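Local structure of fiber (Bovine adenovirus 4, 4UE0) at residues Q26-P29 / Y34-I37; C74-P79 / S103-N108; V88-K93 / S112-S117. The protein forms the trimeric head domain at the end of the viral fibre and probably mediates attachment of the virion to a host-cell receptor. One frame throughout, in Å; residues are numbered along the deposited sequence.

Contact 1 of 3, residues Q26-P29 / Y34-I37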
loop_
_atom_site.group_PDB
_atom_site.type_symbol
_atom_site.label_atom_id
_atom_site.label_comp_id
_atom_site.label_asym_id
_atom_site.label_seq_id
_atom_site.Cartn_x
_atom_site.Cartn_y
_atom_site.Cartn_z
ATOM N N GLN A 26 3.250 6.259 -12.886
ATOM C CA GLN A 26 3.065 7.717 -12.855
ATOM C C GLN A 26 4.399 8.392 -12.570
ATOM O O GLN A 26 5.250 7.865 -11.833
ATOM C CB GLN A 26 2.046 8.193 -11.789
ATOM C CG GLN A 26 0.825 7.323 -11.536
ATOM C CD GLN A 26 0.238 7.545 -10.142
ATOM O OE1 GLN A 26 -0.206 6.602 -9.471
ATOM N NE2 GLN A 26 0.254 8.798 -9.691
ATOM N N ILE A 27 4.579 9.561 -13.173
ATOM C CA ILE A 27 5.679 10.464 -12.849
ATOM C C ILE A 27 5.011 11.749 -12.361
ATOM O O ILE A 27 4.225 12.361 -13.081
ATOM C CB ILE A 27 6.601 10.750 -14.041
ATOM C CG1 ILE A 27 7.159 9.439 -14.564
ATOM C CG2 ILE A 27 7.717 11.712 -13.617
ATOM C CD1 ILE A 27 8.017 9.586 -15.811
ATOM N N ILE A 28 5.337 12.130 -11.137
ATOM C CA ILE A 28 4.807 13.336 -10.548
ATOM C C ILE A 28 5.963 14.316 -10.353
ATOM O O ILE A 28 6.739 14.165 -9.438
ATOM C CB ILE A 28 4.087 13.029 -9.224
ATOM C CG1 ILE A 28 2.975 11.992 -9.446
ATOM C CG2 ILE A 28 3.522 14.310 -8.632
ATOM C CD1 ILE A 28 2.470 11.349 -8.181
ATOM N N PRO A 29 6.105 15.292 -11.266
ATOM C CA PRO A 29 7.197 16.248 -11.163
ATOM C C PRO A 29 6.839 17.405 -10.249
ATOM O O PRO A 29 5.663 17.795 -10.168
ATOM C CB PRO A 29 7.386 16.719 -12.609
ATOM C CG PRO A 29 6.058 16.522 -13.258
ATOM C CD PRO A 29 5.256 15.540 -12.446
ATOM N N TYR A 34 10.983 14.650 -8.101
ATOM C CA TYR A 34 10.123 13.842 -8.985
ATOM C C TYR A 34 9.806 12.570 -8.239
ATOM O O TYR A 34 10.681 11.988 -7.615
ATOM C CB TYR A 34 10.787 13.503 -10.325
ATOM C CG TYR A 34 10.729 14.609 -11.329
ATOM C CD1 TYR A 34 10.964 15.930 -10.955
ATOM C CD2 TYR A 34 10.449 14.339 -12.656
ATOM C CE1 TYR A 34 10.926 16.951 -11.881
ATOM C CE2 TYR A 34 10.402 15.351 -13.598
ATOM C CZ TYR A 34 10.636 16.657 -13.204
ATOM O OH TYR A 34 10.595 17.693 -14.123
ATOM N N ILE A 35 8.547 12.163 -8.309
ATOM C CA ILE A 35 8.109 10.882 -7.762
ATOM C C ILE A 35 7.788 9.938 -8.932
ATOM O O ILE A 35 7.096 10.320 -9.885
ATOM C CB ILE A 35 6.860 11.015 -6.892
ATOM C CG1 ILE A 35 7.002 12.173 -5.924
ATOM C CG2 ILE A 35 6.631 9.724 -6.142
ATOM C CD1 ILE A 35 5.696 12.530 -5.236
ATOM N N TYR A 36 8.331 8.728 -8.834
ATOM C CA TYR A 36 8.142 7.664 -9.818
ATOM C C TYR A 36 7.353 6.573 -9.122
ATOM O O TYR A 36 7.817 6.009 -8.133
ATOM C CB TYR A 36 9.484 7.130 -10.304
ATOM C CG TYR A 36 10.297 8.203 -10.966
ATOM C CD1 TYR A 36 10.093 8.504 -12.290
ATOM C CD2 TYR A 36 11.220 8.952 -10.250
ATOM C CE1 TYR A 36 10.787 9.524 -12.918
ATOM C CE2 TYR A 36 11.938 9.972 -10.867
ATOM C CZ TYR A 36 11.716 10.246 -12.205
ATOM O OH TYR A 36 12.412 11.241 -12.829
ATOM N N ILE A 37 6.151 6.297 -9.626
ATOM C CA ILE A 37 5.220 5.345 -9.012
ATOM C C ILE A 37 5.006 4.184 -9.978
ATOM O O ILE A 37 4.742 4.395 -11.169
ATOM C CB ILE A 37 3.880 6.028 -8.663
ATOM C CG1 ILE A 37 4.087 7.047 -7.537
ATOM C CG2 ILE A 37 2.833 5.010 -8.245
ATOM C CD1 ILE A 37 3.030 8.118 -7.463
#
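The carbonyl oxygen of Ile35 takes the amide of Ile28 at 2.8 Å from N to O, nearly straight at 169° and in the carbonyl plane. The same oxygen also receives a CA-H...O contact from Ile27 CA, at 3.3 Å. Ile28 returns the bond through its own carbonyl, where Ile35 N arrives tilted 31° from the plane, and Tyr34 CA adds a second CA-H...O contact there. Gln26 and Ile37 repeat the reciprocal pair, while Ile27 and Tyr36 form the non-hydrogen-bonded pair between them. This is the regular antiparallel ladder of the beta hairpin 19-29/34-40, which places the two central strands of a four-stranded sheet side by side; strand 8-16 flanks one of them and strand 114-120 the other.

Side chains alternate between the two faces. On the face of Ile27, Pro29 and the tyrosines, Pro29 lays CB over one face of the Tyr34 ring, 3.5 Å from the centroid and 19° off the normal, a close CH-pi contact; Arg120 makes a cation-pi interaction with the same ring. Ile27 sets CG1 3.8 Å from Tyr36 CD1, and its CG2 branch reaches both Tyr36 CE1 and Tyr34 CD2. On the other face the Ile37 side chain touches both Ile28 and Gln26. In the modelled conformers its extended CG1 arm carries CD1 toward Ile28 CD1 and the nitrogen end of the Gln26 amide, while Ile37 CG2 meets the oxygen end, OE1, of that amide.

Contact 2 of 3, residues C74-P79 / S103-N108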
loop_
_atom_site.group_PDB
_atom_site.type_symbol
_atom_site.label_atom_id
_atom_site.label_comp_id
_atom_site.label_asym_id
_atom_site.label_seq_id
_atom_site.Cartn_x
_atom_site.Cartn_y
_atom_site.Cartn_z
ATOM N N CYS A 74 4.070 -7.802 -1.353
ATOM C CA CYS A 74 2.734 -8.307 -1.572
ATOM C C CYS A 74 2.541 -9.551 -0.758
ATOM O O CYS A 74 3.484 -10.042 -0.126
ATOM C CB CYS A 74 2.494 -8.546 -3.072
ATOM S SG CYS A 74 3.499 -9.842 -3.779
ATOM N N THR A 75 1.314 -10.089 -0.759
ATOM C CA THR A 75 1.007 -11.276 0.023
ATOM C C THR A 75 0.149 -12.250 -0.767
ATOM O O THR A 75 -0.511 -11.903 -1.735
ATOM C CB THR A 75 0.270 -10.940 1.338
ATOM O OG1 THR A 75 -1.060 -10.476 1.059
ATOM C CG2 THR A 75 1.041 -9.922 2.190
ATOM N N GLN A 76 0.170 -13.482 -0.268
ATOM C CA GLN A 76 -0.851 -14.484 -0.596
ATOM C C GLN A 76 -1.369 -15.107 0.703
ATOM O O GLN A 76 -0.630 -15.257 1.673
ATOM C CB GLN A 76 -0.298 -15.621 -1.456
ATOM C CG GLN A 76 0.077 -15.199 -2.859
ATOM C CD GLN A 76 0.627 -16.364 -3.634
ATOM O OE1 GLN A 76 1.615 -16.991 -3.233
ATOM N NE2 GLN A 76 -0.019 -16.711 -4.740
ATOM N N GLN A 77 -2.647 -15.436 0.697
ATOM C CA GLN A 77 -3.297 -16.130 1.804
ATOM C C GLN A 77 -3.401 -17.591 1.446
ATOM O O GLN A 77 -4.054 -17.955 0.467
ATOM C CB GLN A 77 -4.665 -15.532 2.045
ATOM C CG GLN A 77 -5.440 -16.210 3.152
ATOM C CD GLN A 77 -6.712 -15.507 3.498
ATOM O OE1 GLN A 77 -6.735 -14.307 3.635
ATOM N NE2 GLN A 77 -7.772 -16.267 3.683
ATOM N N LEU A 78 -2.704 -18.409 2.231
ATOM C CA LEU A 78 -2.603 -19.837 1.957
ATOM C C LEU A 78 -3.873 -20.544 2.391
ATOM O O LEU A 78 -4.681 -19.996 3.129
ATOM C CB LEU A 78 -1.380 -20.408 2.647
ATOM C CG LEU A 78 -0.043 -20.208 1.944
ATOM C CD1 LEU A 78 0.006 -19.150 0.857
ATOM C CD2 LEU A 78 1.021 -19.926 2.986
ATOM N N PRO A 79 -4.073 -21.773 1.911
ATOM C CA PRO A 79 -5.321 -22.458 2.245
ATOM C C PRO A 79 -5.611 -22.600 3.753
ATOM O O PRO A 79 -6.781 -22.599 4.144
ATOM C CB PRO A 79 -5.138 -23.827 1.604
ATOM C CG PRO A 79 -4.224 -23.572 0.451
ATOM C CD PRO A 79 -3.260 -22.544 0.953
ATOM N N SER A 103 10.471 -15.225 -3.095
ATOM C CA SER A 103 10.360 -16.660 -3.141
ATOM C C SER A 103 9.265 -16.991 -4.148
ATOM O O SER A 103 8.526 -16.105 -4.606
ATOM C CB SER A 103 10.171 -17.233 -1.733
ATOM O OG SER A 103 8.987 -16.876 -1.161
ATOM N N SER A 104 9.166 -18.265 -4.490
ATOM C CA SER A 104 8.188 -18.672 -5.483
ATOM C C SER A 104 6.763 -18.459 -4.985
ATOM O O SER A 104 6.424 -18.766 -3.858
ATOM C CB SER A 104 8.420 -20.129 -5.898
ATOM O OG SER A 104 8.227 -21.020 -4.814
ATOM N N LEU A 105 5.929 -17.952 -5.874
ATOM C CA LEU A 105 4.529 -17.748 -5.554
ATOM C C LEU A 105 3.782 -19.095 -5.506
ATOM O O LEU A 105 4.170 -20.074 -6.140
ATOM C CB LEU A 105 3.888 -16.822 -6.591
ATOM C CG LEU A 105 4.499 -15.434 -6.702
ATOM C CD1 LEU A 105 3.853 -14.680 -7.853
ATOM C CD2 LEU A 105 4.307 -14.655 -5.434
ATOM N N GLU A 106 2.718 -19.149 -4.711
ATOM C CA GLU A 106 1.837 -20.309 -4.704
ATOM C C GLU A 106 0.927 -20.259 -5.923
ATOM O O GLU A 106 0.249 -19.254 -6.152
ATOM C CB GLU A 106 0.943 -20.327 -3.470
ATOM C CG GLU A 106 1.699 -20.333 -2.163
ATOM C CD GLU A 106 2.446 -21.618 -1.942
ATOM O OE1 GLU A 106 1.921 -22.694 -2.292
ATOM O OE2 GLU A 106 3.565 -21.555 -1.403
ATOM N N PRO A 107 0.846 -21.348 -6.694
ATOM C CA PRO A 107 -0.083 -21.337 -7.811
ATOM C C PRO A 107 -1.545 -21.187 -7.389
ATOM O O PRO A 107 -1.960 -21.754 -6.391
ATOM C CB PRO A 107 0.122 -22.727 -8.446
ATOM C CG PRO A 107 1.469 -23.195 -7.982
ATOM C CD PRO A 107 1.599 -22.611 -6.613
ATOM N N ASN A 108 -2.313 -20.479 -8.202
ATOM C CA ASN A 108 -3.778 -20.453 -8.096
ATOM C C ASN A 108 -4.313 -19.816 -6.810
ATOM O O ASN A 108 -5.413 -20.112 -6.374
ATOM C CB ASN A 108 -4.366 -21.854 -8.329
ATOM C CG ASN A 108 -3.830 -22.477 -9.601
ATOM O OD1 ASN A 108 -3.308 -23.611 -9.604
ATOM N ND2 ASN A 108 -3.893 -21.719 -10.667
#
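Gln76 points its carboxamide at the backbone of Glu106 and binds both of that residue's peptide polar atoms. Glu106 N donates to Gln76 OE1 at 2.8 Å, lying in the carbonyl plane on a lone pair, with an angle of 162° at the hydrogen. In the reverse direction Gln76 NE2 donates to Glu106 O at 2.9 Å, again on a lone pair, and this acceptor lies only 13° out of the Gln76 amide plane. The side-chain amide thus bonds a single residue much as a neighbouring strand would, and the paired bonds hold it flat and fix which end is oxygen and which is nitrogen. A chain fully extended beyond CG carries the group across from the strand.

The bonds join the end of strand 70-77, an outermost strand of its four-stranded sheet within the chain, to the irregular connection that leads from strand 96-101 to strand 114-120 in the beta sandwich of this fibre head. NE2 has a further acceptor in Ile109 O, and OE1 a weak second bond from Tyr86 OH, so both polar ends of the buried amide have more than one partner.

The Glu106 side chain, in the modelled conformer, crosses Gln76 obliquely. Its CB comes to 3.4 Å from Gln76 OE1. CG, turned to the side of the backbone N (chi1 -58°), lies next to Leu78, whose side chain meets it at about a right angle, CD1 to CG 3.7 Å. Beside the amide's oxygen end, Leu105 supplies apolar cover, with CB 4.1 Å from Gln76 OE1.

Contact 3 of 3, residues V88-K93 / S112-S117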
loop_
_atom_site.group_PDB
_atom_site.type_symbol
_atom_site.label_atom_id
_atom_site.label_comp_id
_atom_site.label_asym_id
_atom_site.label_seq_id
_atom_site.Cartn_x
_atom_site.Cartn_y
_atom_site.Cartn_z
ATOM N N VAL A 88 9.098 -7.703 -3.653
ATOM C CA VAL A 88 8.948 -7.516 -5.092
ATOM C C VAL A 88 9.980 -6.481 -5.538
ATOM O O VAL A 88 9.966 -5.360 -5.068
ATOM C CB VAL A 88 7.545 -7.006 -5.454
ATOM C CG1 VAL A 88 7.396 -7.029 -6.969
ATOM C CG2 VAL A 88 6.450 -7.824 -4.788
ATOM N N THR A 89 10.923 -6.925 -6.355
ATOM C CA THR A 89 11.991 -6.043 -6.850
ATOM C C THR A 89 11.811 -5.898 -8.348
ATOM O O THR A 89 11.801 -6.911 -9.057
ATOM C CB THR A 89 13.369 -6.642 -6.508
ATOM O OG1 THR A 89 13.484 -6.795 -5.074
ATOM C CG2 THR A 89 14.481 -5.719 -6.996
ATOM N N ILE A 90 11.662 -4.670 -8.814
ATOM C CA ILE A 90 11.385 -4.407 -10.215
ATOM C C ILE A 90 12.513 -3.581 -10.802
ATOM O O ILE A 90 12.824 -2.498 -10.344
ATOM C CB ILE A 90 10.061 -3.679 -10.437
ATOM C CG1 ILE A 90 8.916 -4.300 -9.630
ATOM C CG2 ILE A 90 9.750 -3.698 -11.930
ATOM C CD1 ILE A 90 8.655 -3.684 -8.257
ATOM N N SER A 91 13.167 -4.185 -11.785
ATOM C CA SER A 91 14.392 -3.665 -12.397
ATOM C C SER A 91 14.261 -3.673 -13.934
ATOM O O SER A 91 13.374 -4.334 -14.471
ATOM C CB SER A 91 15.586 -4.529 -11.951
ATOM O OG SER A 91 15.438 -5.893 -12.286
ATOM N N LYS A 92 15.135 -2.917 -14.592
ATOM C CA LYS A 92 15.172 -2.867 -16.039
ATOM C C LYS A 92 16.606 -3.091 -16.511
ATOM O O LYS A 92 17.562 -2.541 -15.944
ATOM C CB LYS A 92 14.658 -1.520 -16.523
ATOM C CG LYS A 92 14.573 -1.404 -18.026
ATOM C CD LYS A 92 13.813 -0.169 -18.463
ATOM C CE LYS A 92 14.703 1.050 -18.505
ATOM N NZ LYS A 92 15.700 0.964 -19.611
ATOM N N LYS A 93 16.752 -3.912 -17.546
ATOM C CA LYS A 93 17.994 -4.031 -18.300
ATOM C C LYS A 93 17.599 -3.923 -19.770
ATOM O O LYS A 93 16.813 -4.725 -20.262
ATOM C CB LYS A 93 18.727 -5.337 -18.000
ATOM C CG LYS A 93 20.043 -5.407 -18.760
ATOM C CD LYS A 93 20.852 -6.677 -18.536
ATOM C CE LYS A 93 22.193 -6.583 -19.278
ATOM N NZ LYS A 93 22.934 -7.869 -19.487
ATOM N N SER A 112 -1.898 -10.019 -3.620
ATOM C CA SER A 112 -2.416 -8.671 -3.409
ATOM C C SER A 112 -1.753 -7.629 -4.323
ATOM O O SER A 112 -0.609 -7.768 -4.727
ATOM C CB SER A 112 -2.231 -8.261 -1.959
ATOM O OG SER A 112 -0.883 -8.365 -1.545
ATOM N N ALA A 113 -2.516 -6.572 -4.641
ATOM C CA ALA A 113 -2.001 -5.432 -5.347
ATOM C C ALA A 113 -0.882 -4.772 -4.535
ATOM O O ALA A 113 -0.869 -4.780 -3.309
ATOM C CB ALA A 113 -3.114 -4.437 -5.566
ATOM N N TRP A 114 0.039 -4.143 -5.248
ATOM C CA TRP A 114 1.162 -3.460 -4.607
ATOM C C TRP A 114 1.477 -2.193 -5.331
ATOM O O TRP A 114 1.150 -1.997 -6.495
ATOM C CB TRP A 114 2.403 -4.373 -4.521
ATOM C CG TRP A 114 2.851 -4.985 -5.817
ATOM C CD1 TRP A 114 2.569 -6.235 -6.257
ATOM C CD2 TRP A 114 3.709 -4.398 -6.814
ATOM N NE1 TRP A 114 3.194 -6.472 -7.441
ATOM C CE2 TRP A 114 3.878 -5.349 -7.819
ATOM C CE3 TRP A 114 4.326 -3.148 -6.959
ATOM C CZ2 TRP A 114 4.614 -5.084 -8.974
ATOM C CZ3 TRP A 114 5.023 -2.882 -8.113
ATOM C CH2 TRP A 114 5.166 -3.851 -9.101
ATOM N N THR A 115 2.181 -1.327 -4.612
ATOM C CA THR A 115 2.657 -0.087 -5.156
ATOM C C THR A 115 4.069 0.201 -4.661
ATOM O O THR A 115 4.337 0.032 -3.485
ATOM C CB THR A 115 1.803 1.146 -4.715
ATOM O OG1 THR A 115 0.455 1.012 -5.173
ATOM C CG2 THR A 115 2.403 2.455 -5.272
ATOM N N ALA A 116 4.908 0.685 -5.557
ATOM C CA ALA A 116 6.266 1.114 -5.247
ATOM C C ALA A 116 6.413 2.581 -5.580
ATOM O O ALA A 116 5.779 3.088 -6.518
ATOM C CB ALA A 116 7.291 0.318 -6.050
ATOM N N SER A 117 7.276 3.295 -4.857
ATOM C CA SER A 117 7.495 4.719 -5.094
ATOM C C SER A 117 8.959 5.052 -4.849
ATOM O O SER A 117 9.496 4.708 -3.785
ATOM C CB SER A 117 6.661 5.567 -4.074
ATOM O OG SER A 117 6.994 6.949 -4.155
#
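Trp114 reaches from strand 114-120 across the beta sandwich of the fibre head, meeting Val88 and Ile90 on strand 83-93 of the facing sheet. No hydrogen bond links the two segments; CA of Val88 and CA of Trp114 stand 8.8 Å apart, and side chains fill the distance between the two backbones. CB of Trp114 points toward the other strand. From it, CG sits over the backbone, flanked by its own N and C (chi1 54°), and the second torsion turns the indole steeply out of the plane of the CA-CB-CG bonds. The five-membered part of the ring lies nearer its own strand, with CD1 close to Cys74 of strand 70-77, so the six-membered part does the touching.

At the ring fusion, CE2 comes to 4.0 Å from Val88 CG1, and the next atom, CZ2, comes to 3.9 Å from the same methyl. This branch stands over one face of the benzo ring, offset toward the rim, in a CH-pi contact of 4.3 Å to the centroid and 25° off the normal. The valine presents it with CG1 trans to the backbone N (chi1 -172°). Its CG2 branch turns to Cys74 instead.

Ile90 approaches from the direction opposite to the tryptophan, and the far end of the six-membered ring meets its CG1 arm, which comes to the ring obliquely. There CH2 lies 3.8 Å from Ile90 CG1, and CZ3 lies 3.7 Å from Ile90 CD1. Phe64, Phe70 and Leu38 also pack on Ile90, and Ile99 touches both aliphatic residues, enclosing the contact near the centre of the chain. The shortest approach across the two segments is between Trp114 CH2 and Ile90 CD1, at 3.6 Å.

Contact 3 lies between the other two, its centre 14 Å from that of contact 1 and 16 Å from that of contact 2, whereas contacts 1 and 2 sit on opposite sides of the chain's centre, 30 Å apart. Strands 34-40 and 114-120 are neighbours in one sheet, so contacts 1 and 3 touch directly, with Ile35 CG2 3.4 Å from Ser117 OG. Contacts 2 and 3 share the other sheet through strands 70-77 and 83-93; Thr75 N probably bonds Ser112 OG at 2.9 Å, and Cys74 SG packs 3.7 Å from Val88 CG2. Both also reach a second subunit, where Thr75 OG1 bonds Tyr71 OH of that neighbouring chain, tying this side to the trimer.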